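Oligopeptide ABC transporter, periplasmic oligopeptide-binding protein, putative (Thermotoga maritima MSB8, PDB 5IPW) probably binds oligopeptides in the periplasm and hands them to an ABC transporter for uptake. Local coordinates at residues 108-113 with 168-173; 133-138 with 185-190; 81-86 with 617-622. One frame throughout, in Å; residues are numbered along the deposited sequence.

Overall arrangement
Contacts 1 and 3 reach the same five-stranded antiparallel sheet: contact 1 pairs its strands 110-115 and 166-171, while contact 3 joins one of its edge strands, 85-87, and the turn before it, to a loop near the C-terminus. Contact 2 sets helix 129-140 against the loop 185-190 and is partly buried, whereas contacts 1 and 3 are largely buried. Chemistry follows place: backbone hydrogen bonds and phenyl packing within the sheet, an indole against glycine-rich backbone beside it, and a salt-bridge network in contact 3, whose centre lies about 10 Å from that of the chain. The three touch: Phe169 packs on Phe187 and Val136, Phe113 on Leu84, and Gly185 O probably accepts from Lys83 NZ.

Contact 1: 108-113 with 168-173; sequences GRVYIF and KFEFSK
Tyr111 and Phe169 form the hydrogen-bonded pair at the middle of this antiparallel ladder. Tyr111 N donates to Phe169 O at 2.8 Å, in the carbonyl plane, and Phe169 N returns a bond to Tyr111 O. A third bond, Phe171 N to Arg109 O at 2.8 Å, carries the pairing to the start of strand 110-115, where Arg109 and Val110 together face Leu105 of the neighbouring strand in a classic beta bulge. On one face of the sheet the aromatic rings gather. CD2 of Phe113 lies 3.7 Å from CE1 of Phe169, the two ring planes nearly perpendicular at 89°. Tyr111 presents CD1 to the rim of the Phe171 ring, 3.9 Å from its CE2. Both phenyl rings of strand 166-171 have CG anti to the carbonyl carbon and beside the backbone N (chi1 -67° in Phe169, -70° in Phe171), which turns them toward Phe113 and Tyr111. The other face is mixed: Ile112 CD1 rests 4.0 Å from Lys168 CG, and Val110 runs alongside the aliphatic part of Glu170. Just before the strand, Arg109 CG packs against Lys173 O at 3.5 Å, and Lys173 C lies over one face of the guanidinium. Farther out, Phe178 meets the rings of Tyr111, Phe169 and Phe171. Three backbone hydrogen bonds thus fix the register, and the buried phenol of Tyr111 is anchored at its hydroxyl by Tyr175 O, leaving an otherwise apolar aromatic face for packing.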
loop_
_atom_site.group_PDB
_atom_site.type_symbol
_atom_site.label_atom_id
_atom_site.label_comp_id
_atom_site.label_asym_id
_atom_site.label_seq_id
_atom_site.Cartn_x
_atom_site.Cartn_y
_atom_site.Cartn_z
ATOM N N GLY A 108 -11.927 -16.655 13.038
ATOM C CA GLY A 108 -12.009 -15.457 12.200
ATOM C C GLY A 108 -13.414 -15.023 11.828
ATOM O O GLY A 108 -13.613 -14.340 10.825
ATOM N N ARG A 109 -14.393 -15.424 12.628
ATOM C CA ARG A 109 -15.762 -14.984 12.420
ATOM C C ARG A 109 -15.965 -13.687 13.197
ATOM O O ARG A 109 -16.556 -12.737 12.683
ATOM C CB ARG A 109 -16.753 -16.069 12.864
ATOM C CG ARG A 109 -18.214 -15.779 12.535
ATOM C CD ARG A 109 -19.146 -16.937 12.899
ATOM N NE ARG A 109 -19.237 -17.958 11.844
ATOM C CZ ARG A 109 -18.490 -19.064 11.757
ATOM N NH1 ARG A 109 -17.555 -19.347 12.663
ATOM N NH2 ARG A 109 -18.682 -19.903 10.742
ATOM N N VAL A 110 -15.459 -13.652 14.429
ATOM C CA VAL A 110 -15.573 -12.463 15.264
ATOM C C VAL A 110 -14.198 -11.921 15.670
ATOM O O VAL A 110 -13.235 -12.679 15.855
ATOM C CB VAL A 110 -16.463 -12.688 16.521
ATOM C CG1 VAL A 110 -17.411 -13.862 16.322
ATOM C CG2 VAL A 110 -15.640 -12.898 17.781
ATOM N N TYR A 111 -14.137 -10.598 15.808
ATOM C CA TYR A 111 -12.946 -9.896 16.278
ATOM C C TYR A 111 -13.335 -8.956 17.404
ATOM O O TYR A 111 -14.296 -8.200 17.275
ATOM C CB TYR A 111 -12.318 -9.094 15.143
ATOM C CG TYR A 111 -11.884 -9.937 13.969
ATOM C CD1 TYR A 111 -12.758 -10.210 12.924
ATOM C CD2 TYR A 111 -10.599 -10.468 13.907
ATOM C CE1 TYR A 111 -12.364 -10.983 11.845
ATOM C CE2 TYR A 111 -10.194 -11.240 12.832
ATOM C CZ TYR A 111 -11.080 -11.497 11.804
ATOM O OH TYR A 111 -10.682 -12.261 10.731
ATOM N N ILE A 112 -12.599 -9.026 18.509
ATOM C CA ILE A 112 -12.772 -8.094 19.618
ATOM C C ILE A 112 -11.564 -7.170 19.661
ATOM O O ILE A 112 -10.427 -7.635 19.624
ATOM C CB ILE A 112 -12.902 -8.824 20.977
ATOM C CG1 ILE A 112 -14.333 -9.323 21.197
ATOM C CG2 ILE A 112 -12.555 -7.896 22.137
ATOM C CD1 ILE A 112 -14.780 -10.418 20.259
ATOM N N PHE A 113 -11.816 -5.867 19.743
ATOM C CA PHE A 113 -10.757 -4.881 19.949
ATOM C C PHE A 113 -10.935 -4.225 21.308
ATOM O O PHE A 113 -12.027 -3.759 21.643
ATOM C CB PHE A 113 -10.774 -3.815 18.855
ATOM C CG PHE A 113 -10.329 -4.315 17.516
ATOM C CD1 PHE A 113 -8.985 -4.366 17.196
ATOM C CD2 PHE A 113 -11.257 -4.735 16.575
ATOM C CE1 PHE A 113 -8.567 -4.836 15.961
ATOM C CE2 PHE A 113 -10.849 -5.199 15.338
ATOM C CZ PHE A 113 -9.500 -5.252 15.030
ATOM N N LYS A 168 -16.894 -5.224 19.176
ATOM C CA LYS A 168 -16.942 -6.561 18.612
ATOM C C LYS A 168 -17.422 -6.481 17.175
ATOM O O LYS A 168 -18.480 -5.923 16.904
ATOM C CB LYS A 168 -17.887 -7.441 19.443
ATOM C CG LYS A 168 -18.209 -8.806 18.841
ATOM C CD LYS A 168 -19.085 -9.637 19.769
ATOM C CE LYS A 168 -19.532 -10.938 19.110
ATOM N NZ LYS A 168 -19.985 -11.947 20.105
ATOM N N PHE A 169 -16.629 -7.029 16.264
ATOM C CA PHE A 169 -17.019 -7.181 14.868
ATOM C C PHE A 169 -17.348 -8.648 14.651
ATOM O O PHE A 169 -16.456 -9.488 14.740
ATOM C CB PHE A 169 -15.867 -6.790 13.935
ATOM C CG PHE A 169 -15.519 -5.326 13.963
ATOM C CD1 PHE A 169 -14.713 -4.808 14.966
ATOM C CD2 PHE A 169 -15.971 -4.469 12.968
ATOM C CE1 PHE A 169 -14.384 -3.465 14.988
ATOM C CE2 PHE A 169 -15.644 -3.123 12.987
ATOM C CZ PHE A 169 -14.850 -2.620 13.998
ATOM N N GLU A 170 -18.618 -8.957 14.396
ATOM C CA GLU A 170 -19.036 -10.326 14.085
ATOM C C GLU A 170 -19.435 -10.411 12.624
ATOM O O GLU A 170 -20.401 -9.775 12.197
ATOM C CB GLU A 170 -20.206 -10.770 14.967
ATOM C CG GLU A 170 -20.713 -12.180 14.663
ATOM C CD GLU A 170 -21.553 -12.772 15.783
ATOM O OE1 GLU A 170 -21.473 -14.002 16.000
ATOM O OE2 GLU A 170 -22.286 -12.009 16.453
ATOM N N PHE A 171 -18.686 -11.197 11.860
ATOM C CA PHE A 171 -18.989 -11.415 10.451
ATOM C C PHE A 171 -19.846 -12.671 10.269
ATOM O O PHE A 171 -19.832 -13.567 11.111
ATOM C CB PHE A 171 -17.693 -11.552 9.650
ATOM C CG PHE A 171 -16.924 -10.272 9.516
ATOM C CD1 PHE A 171 -17.243 -9.367 8.521
ATOM C CD2 PHE A 171 -15.877 -9.975 10.379
ATOM C CE1 PHE A 171 -16.536 -8.183 8.387
ATOM C CE2 PHE A 171 -15.164 -8.795 10.249
ATOM C CZ PHE A 171 -15.496 -7.896 9.252
ATOM N N SER A 172 -20.599 -12.725 9.175
ATOM C CA SER A 172 -21.270 -13.961 8.782
ATOM C C SER A 172 -20.225 -14.837 8.113
ATOM O O SER A 172 -19.730 -14.466 7.059
ATOM C CB SER A 172 -22.411 -13.679 7.804
ATOM O OG SER A 172 -21.995 -12.826 6.752
ATOM N N LYS A 173 -19.898 -15.977 8.729
ATOM C CA LYS A 173 -18.812 -16.872 8.274
ATOM C C LYS A 173 -17.429 -16.366 8.713
ATOM O O LYS A 173 -17.308 -15.256 9.240
ATOM C CB LYS A 173 -18.831 -17.050 6.750
ATOM C CG LYS A 173 -18.028 -16.003 5.981
ATOM C CD LYS A 173 -18.637 -15.706 4.625
ATOM C CE LYS A 173 -17.555 -15.288 3.654
ATOM N NZ LYS A 173 -18.134 -14.675 2.434
#

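Contact 2: 133-138 with 185-190; sequences VFWVND and GGFTGA
Trp135, on helix 129-140, supplies most of the helix's share of the contact, laying its indole over the type I turn that runs from Gly186 to Gly189. The aromatic pairing is an offset edge-to-face one: the six-membered ring turns its edge toward the face of Phe187, with planes at 83° and Trp135 CZ3 3.5 Å from Phe187 CD1. Against backbone, the carbonyl oxygen Gly186 O sits 3.3 Å above one face of the indole, offset toward the rim, while the same oxygen accepts the turn's own bond from Gly189 N; Phe134 CD2 approaches Ala190 O. Apolar packing comes at the root of the side chain, where Trp135 CB lies 3.4 Å from Gly189 CA; a CB on Gly189 would be jammed against the carbonyl O of Thr188. Ala190 CB adds a looser touch, 4.3 Å from Trp135 CD1. CG of Trp135 stands anti to the backbone N (chi1 176°), directing the ring off the helix onto the turn. Replacing Trp135 by an alanine would probably open a gap over the turn and leave the face of Phe187 without the indole edge that packs on it. Between the two segments ring and backbone packing does the holding without hydrogen bonds, though Ala190 bonds through its backbone to Asp131, earlier on the helix.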
loop_
_atom_site.group_PDB
_atom_site.type_symbol
_atom_site.label_atom_id
_atom_site.label_comp_id
_atom_site.label_asym_id
_atom_site.label_seq_id
_atom_site.Cartn_x
_atom_site.Cartn_y
_atom_site.Cartn_z
ATOM N N VAL A 133 -19.071 2.113 16.506
ATOM C CA VAL A 133 -20.377 1.584 16.098
ATOM C C VAL A 133 -21.119 2.638 15.282
ATOM O O VAL A 133 -21.655 2.363 14.212
ATOM C CB VAL A 133 -21.236 1.174 17.313
ATOM C CG1 VAL A 133 -22.640 0.795 16.873
ATOM C CG2 VAL A 133 -20.592 0.012 18.062
ATOM N N PHE A 134 -21.144 3.853 15.802
ATOM C CA PHE A 134 -21.730 4.969 15.084
ATOM C C PHE A 134 -21.185 5.038 13.661
ATOM O O PHE A 134 -21.937 5.168 12.701
ATOM C CB PHE A 134 -21.427 6.274 15.806
ATOM C CG PHE A 134 -21.835 7.483 15.036
ATOM C CD1 PHE A 134 -23.171 7.809 14.900
ATOM C CD2 PHE A 134 -20.887 8.286 14.428
ATOM C CE1 PHE A 134 -23.555 8.924 14.182
ATOM C CE2 PHE A 134 -21.264 9.403 13.709
ATOM C CZ PHE A 134 -22.600 9.721 13.584
ATOM N N TRP A 135 -19.869 4.936 13.536
ATOM C CA TRP A 135 -19.230 4.982 12.236
ATOM C C TRP A 135 -19.656 3.825 11.321
ATOM O O TRP A 135 -20.057 4.071 10.181
ATOM C CB TRP A 135 -17.712 5.008 12.390
ATOM C CG TRP A 135 -16.991 4.958 11.091
ATOM C CD1 TRP A 135 -16.905 5.951 10.163
ATOM C CD2 TRP A 135 -16.246 3.855 10.571
ATOM N NE1 TRP A 135 -16.152 5.536 9.099
ATOM C CE2 TRP A 135 -15.733 4.251 9.323
ATOM C CE3 TRP A 135 -15.961 2.574 11.041
ATOM C CZ2 TRP A 135 -14.949 3.405 8.530
ATOM C CZ3 TRP A 135 -15.193 1.729 10.253
ATOM C CH2 TRP A 135 -14.694 2.148 9.010
ATOM N N VAL A 136 -19.592 2.580 11.800
ATOM C CA VAL A 136 -19.869 1.457 10.894
ATOM C C VAL A 136 -21.349 1.402 10.515
ATOM O O VAL A 136 -21.667 1.155 9.354
ATOM C CB VAL A 136 -19.356 0.054 11.358
ATOM C CG1 VAL A 136 -18.268 0.140 12.416
ATOM C CG2 VAL A 136 -20.482 -0.854 11.826
ATOM N N ASN A 137 -22.246 1.648 11.467
ATOM C CA ASN A 137 -23.683 1.529 11.196
ATOM C C ASN A 137 -24.282 2.746 10.511
ATOM O O ASN A 137 -24.990 2.612 9.515
ATOM C CB ASN A 137 -24.463 1.252 12.481
ATOM C CG ASN A 137 -24.170 -0.123 13.060
ATOM O OD1 ASN A 137 -23.729 -1.037 12.357
ATOM N ND2 ASN A 137 -24.413 -0.276 14.352
ATOM N N ASP A 138 -23.997 3.927 11.051
ATOM C CA ASP A 138 -24.689 5.148 10.650
ATOM C C ASP A 138 -23.935 6.008 9.632
ATOM O O ASP A 138 -24.471 7.021 9.175
ATOM C CB ASP A 138 -25.008 5.979 11.892
ATOM C CG ASP A 138 -25.902 5.241 12.870
ATOM O OD1 ASP A 138 -26.861 4.586 12.416
ATOM O OD2 ASP A 138 -25.654 5.315 14.090
ATOM N N GLY A 185 -7.691 0.919 6.832
ATOM C CA GLY A 185 -8.938 1.683 6.873
ATOM C C GLY A 185 -9.169 2.503 8.124
ATOM O O GLY A 185 -8.303 2.597 9.000
ATOM N N GLY A 186 -10.369 3.079 8.206
ATOM C CA GLY A 186 -10.718 4.064 9.240
ATOM C C GLY A 186 -11.570 3.519 10.377
ATOM O O GLY A 186 -12.549 4.164 10.801
ATOM N N PHE A 187 -11.164 2.362 10.904
ATOM C CA PHE A 187 -11.955 1.647 11.903
ATOM C C PHE A 187 -11.957 2.295 13.288
ATOM O O PHE A 187 -12.638 1.814 14.198
ATOM C CB PHE A 187 -11.521 0.177 11.964
ATOM C CG PHE A 187 -11.785 -0.553 10.685
ATOM C CD1 PHE A 187 -13.043 -1.073 10.420
ATOM C CD2 PHE A 187 -10.807 -0.655 9.711
ATOM C CE1 PHE A 187 -13.312 -1.710 9.218
ATOM C CE2 PHE A 187 -11.065 -1.296 8.510
ATOM C CZ PHE A 187 -12.320 -1.825 8.261
ATOM N N THR A 188 -11.232 3.401 13.436
ATOM C CA THR A 188 -11.250 4.161 14.674
ATOM C C THR A 188 -12.561 4.909 14.861
ATOM O O THR A 188 -12.865 5.364 15.958
ATOM C CB THR A 188 -10.086 5.156 14.730
ATOM O OG1 THR A 188 -10.111 5.984 13.566
ATOM C CG2 THR A 188 -8.757 4.402 14.794
ATOM N N GLY A 189 -13.330 5.053 13.787
ATOM C CA GLY A 189 -14.688 5.591 13.876
ATOM C C GLY A 189 -14.745 7.094 13.686
ATOM O O GLY A 189 -13.856 7.680 13.079
ATOM N N ALA A 190 -15.802 7.710 14.209
ATOM C CA ALA A 190 -16.021 9.143 14.055
ATOM C C ALA A 190 -16.769 9.689 15.272
ATOM O O ALA A 190 -17.425 8.934 15.986
ATOM C CB ALA A 190 -16.804 9.410 12.777
#

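Contact 3: 81-86 with 617-622; sequences EVKLAF and VLRTPL
A single carboxylate oxygen, Glu81 OE1, takes two cationic donors from different directions, one from each side of the contact. Glu81, Lys83 and Arg619 make up a salt-bridge network that ties the turn after helix 73-80, leading into sheet strand 85-87, to the loop 617-622, more than 500 residues along the chain. Arg619 NE reaches OE1 of Glu81 at 2.9 Å along a nearly straight line (170°); Glu81 OE1 accepts through its syn lone pair and lies in the guanidinium plane. Carboxylate and guanidinium are 14° from coplanar, a side-on alignment that also brings NH2 of Arg619 to the second oxygen, whose position is less certain. Bends at chi2 and chi3 fold the arginine back to this meeting. Lys83 NZ comes from above the carboxylate plane, 2.9 Å from Glu81 OE1, and also donates to Tyr184 O and probably to Gly185 O. The shared anion probably offsets the closeness of Lys83 NZ and Arg619 NE, 4.5 Å apart. Leu622 provides the apolar part: its CD2 lies 3.8 Å from Lys83 CE and at the edge of the Phe86 ring, 4.2 Å from CE1, while its CD1 packs 3.4 Å from Glu81 O.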
loop_
_atom_site.group_PDB
_atom_site.type_symbol
_atom_site.label_atom_id
_atom_site.label_comp_id
_atom_site.label_asym_id
_atom_site.label_seq_id
_atom_site.Cartn_x
_atom_site.Cartn_y
_atom_site.Cartn_z
ATOM N N GLU A 81 -3.331 9.997 9.742
ATOM C CA GLU A 81 -4.181 8.840 9.974
ATOM C C GLU A 81 -3.822 8.073 11.230
ATOM O O GLU A 81 -2.656 7.962 11.605
ATOM C CB GLU A 81 -4.134 7.892 8.770
ATOM C CG GLU A 81 -5.191 8.194 7.722
ATOM C CD GLU A 81 -4.897 7.530 6.395
ATOM O OE1 GLU A 81 -4.447 6.359 6.383
ATOM O OE2 GLU A 81 -5.109 8.192 5.359
ATOM N N VAL A 82 -4.851 7.535 11.870
ATOM C CA VAL A 82 -4.677 6.672 13.032
ATOM C C VAL A 82 -5.524 5.417 12.865
ATOM O O VAL A 82 -6.592 5.446 12.253
ATOM C CB VAL A 82 -5.024 7.391 14.359
ATOM C CG1 VAL A 82 -4.053 8.534 14.614
ATOM C CG2 VAL A 82 -6.463 7.894 14.365
ATOM N N LYS A 83 -5.027 4.320 13.420
ATOM C CA LYS A 83 -5.625 3.004 13.234
ATOM C C LYS A 83 -5.861 2.364 14.594
ATOM O O LYS A 83 -5.220 2.742 15.574
ATOM C CB LYS A 83 -4.682 2.122 12.399
ATOM C CG LYS A 83 -4.106 2.814 11.170
ATOM C CD LYS A 83 -5.185 3.131 10.144
ATOM C CE LYS A 83 -4.627 3.908 8.965
ATOM N NZ LYS A 83 -5.720 4.391 8.072
ATOM N N LEU A 84 -6.775 1.397 14.654
ATOM C CA LEU A 84 -6.928 0.580 15.853
ATOM C C LEU A 84 -5.635 -0.169 16.057
ATOM O O LEU A 84 -5.140 -0.303 17.171
ATOM C CB LEU A 84 -8.077 -0.409 15.701
ATOM C CG LEU A 84 -9.477 0.201 15.731
ATOM C CD1 LEU A 84 -10.527 -0.865 15.473
ATOM C CD2 LEU A 84 -9.745 0.879 17.063
ATOM N N ALA A 85 -5.087 -0.654 14.958
ATOM C CA ALA A 85 -3.785 -1.272 14.977
ATOM C C ALA A 85 -3.072 -0.906 13.692
ATOM O O ALA A 85 -3.645 -1.004 12.606
ATOM C CB ALA A 85 -3.924 -2.778 15.105
ATOM N N PHE A 86 -1.827 -0.469 13.824
ATOM C CA PHE A 86 -1.049 -0.029 12.677
ATOM C C PHE A 86 -0.354 -1.204 12.036
ATOM O O PHE A 86 -0.154 -2.252 12.667
ATOM C CB PHE A 86 0.011 0.989 13.095
ATOM C CG PHE A 86 -0.554 2.301 13.543
ATOM C CD1 PHE A 86 -0.860 3.289 12.622
ATOM C CD2 PHE A 86 -0.768 2.557 14.883
ATOM C CE1 PHE A 86 -1.376 4.504 13.028
ATOM C CE2 PHE A 86 -1.283 3.776 15.295
ATOM C CZ PHE A 86 -1.589 4.748 14.364
ATOM N N VAL A 617 -1.093 1.003 0.038
ATOM C CA VAL A 617 -1.562 0.053 1.048
ATOM C C VAL A 617 -0.917 0.261 2.421
ATOM O O VAL A 617 -1.555 0.024 3.445
ATOM C CB VAL A 617 -1.364 -1.411 0.579
ATOM C CG1 VAL A 617 0.083 -1.680 0.177
ATOM C CG2 VAL A 617 -1.815 -2.401 1.645
ATOM N N LEU A 618 0.336 0.705 2.447
ATOM C CA LEU A 618 1.026 0.986 3.709
ATOM C C LEU A 618 0.829 2.431 4.171
ATOM O O LEU A 618 1.399 2.859 5.180
ATOM C CB LEU A 618 2.517 0.687 3.575
ATOM C CG LEU A 618 2.910 -0.722 3.132
ATOM C CD1 LEU A 618 4.417 -0.793 2.935
ATOM C CD2 LEU A 618 2.454 -1.768 4.137
ATOM N N ARG A 619 0.025 3.181 3.425
ATOM C CA ARG A 619 -0.346 4.555 3.780
ATOM C C ARG A 619 0.866 5.482 3.841
ATOM O O ARG A 619 0.850 6.472 4.559
ATOM C CB ARG A 619 -1.107 4.581 5.120
ATOM C CG ARG A 619 -2.193 3.519 5.281
ATOM C CD ARG A 619 -3.193 3.527 4.138
ATOM N NE ARG A 619 -3.874 4.813 4.044
ATOM C CZ ARG A 619 -4.381 5.337 2.929
ATOM N NH1 ARG A 619 -4.291 4.701 1.768
ATOM N NH2 ARG A 619 -4.975 6.518 2.978
ATOM N N THR A 620 1.907 5.167 3.075
ATOM C CA THR A 620 3.149 5.925 3.130
ATOM C C THR A 620 2.837 7.416 3.005
ATOM O O THR A 620 2.039 7.798 2.165
ATOM C CB THR A 620 4.126 5.457 2.034
ATOM O OG1 THR A 620 4.463 4.082 2.259
ATOM C CG2 THR A 620 5.405 6.264 2.047
ATOM N N PRO A 621 3.452 8.263 3.855
ATOM C CA PRO A 621 4.507 7.991 4.826
ATOM C C PRO A 621 4.061 7.568 6.228
ATOM O O PRO A 621 4.900 7.532 7.120
ATOM C CB PRO A 621 5.222 9.337 4.909
ATOM C CG PRO A 621 4.106 10.321 4.807
ATOM C CD PRO A 621 3.096 9.697 3.863
ATOM N N LEU A 622 2.791 7.229 6.439
ATOM C CA LEU A 622 2.352 6.741 7.764
ATOM C C LEU A 622 3.191 5.557 8.228
ATOM O O LEU A 622 3.444 5.357 9.414
ATOM C CB LEU A 622 0.889 6.314 7.730
ATOM C CG LEU A 622 0.304 5.900 9.081
ATOM C CD1 LEU A 622 0.275 7.089 10.029
ATOM C CD2 LEU A 622 -1.087 5.319 8.905
#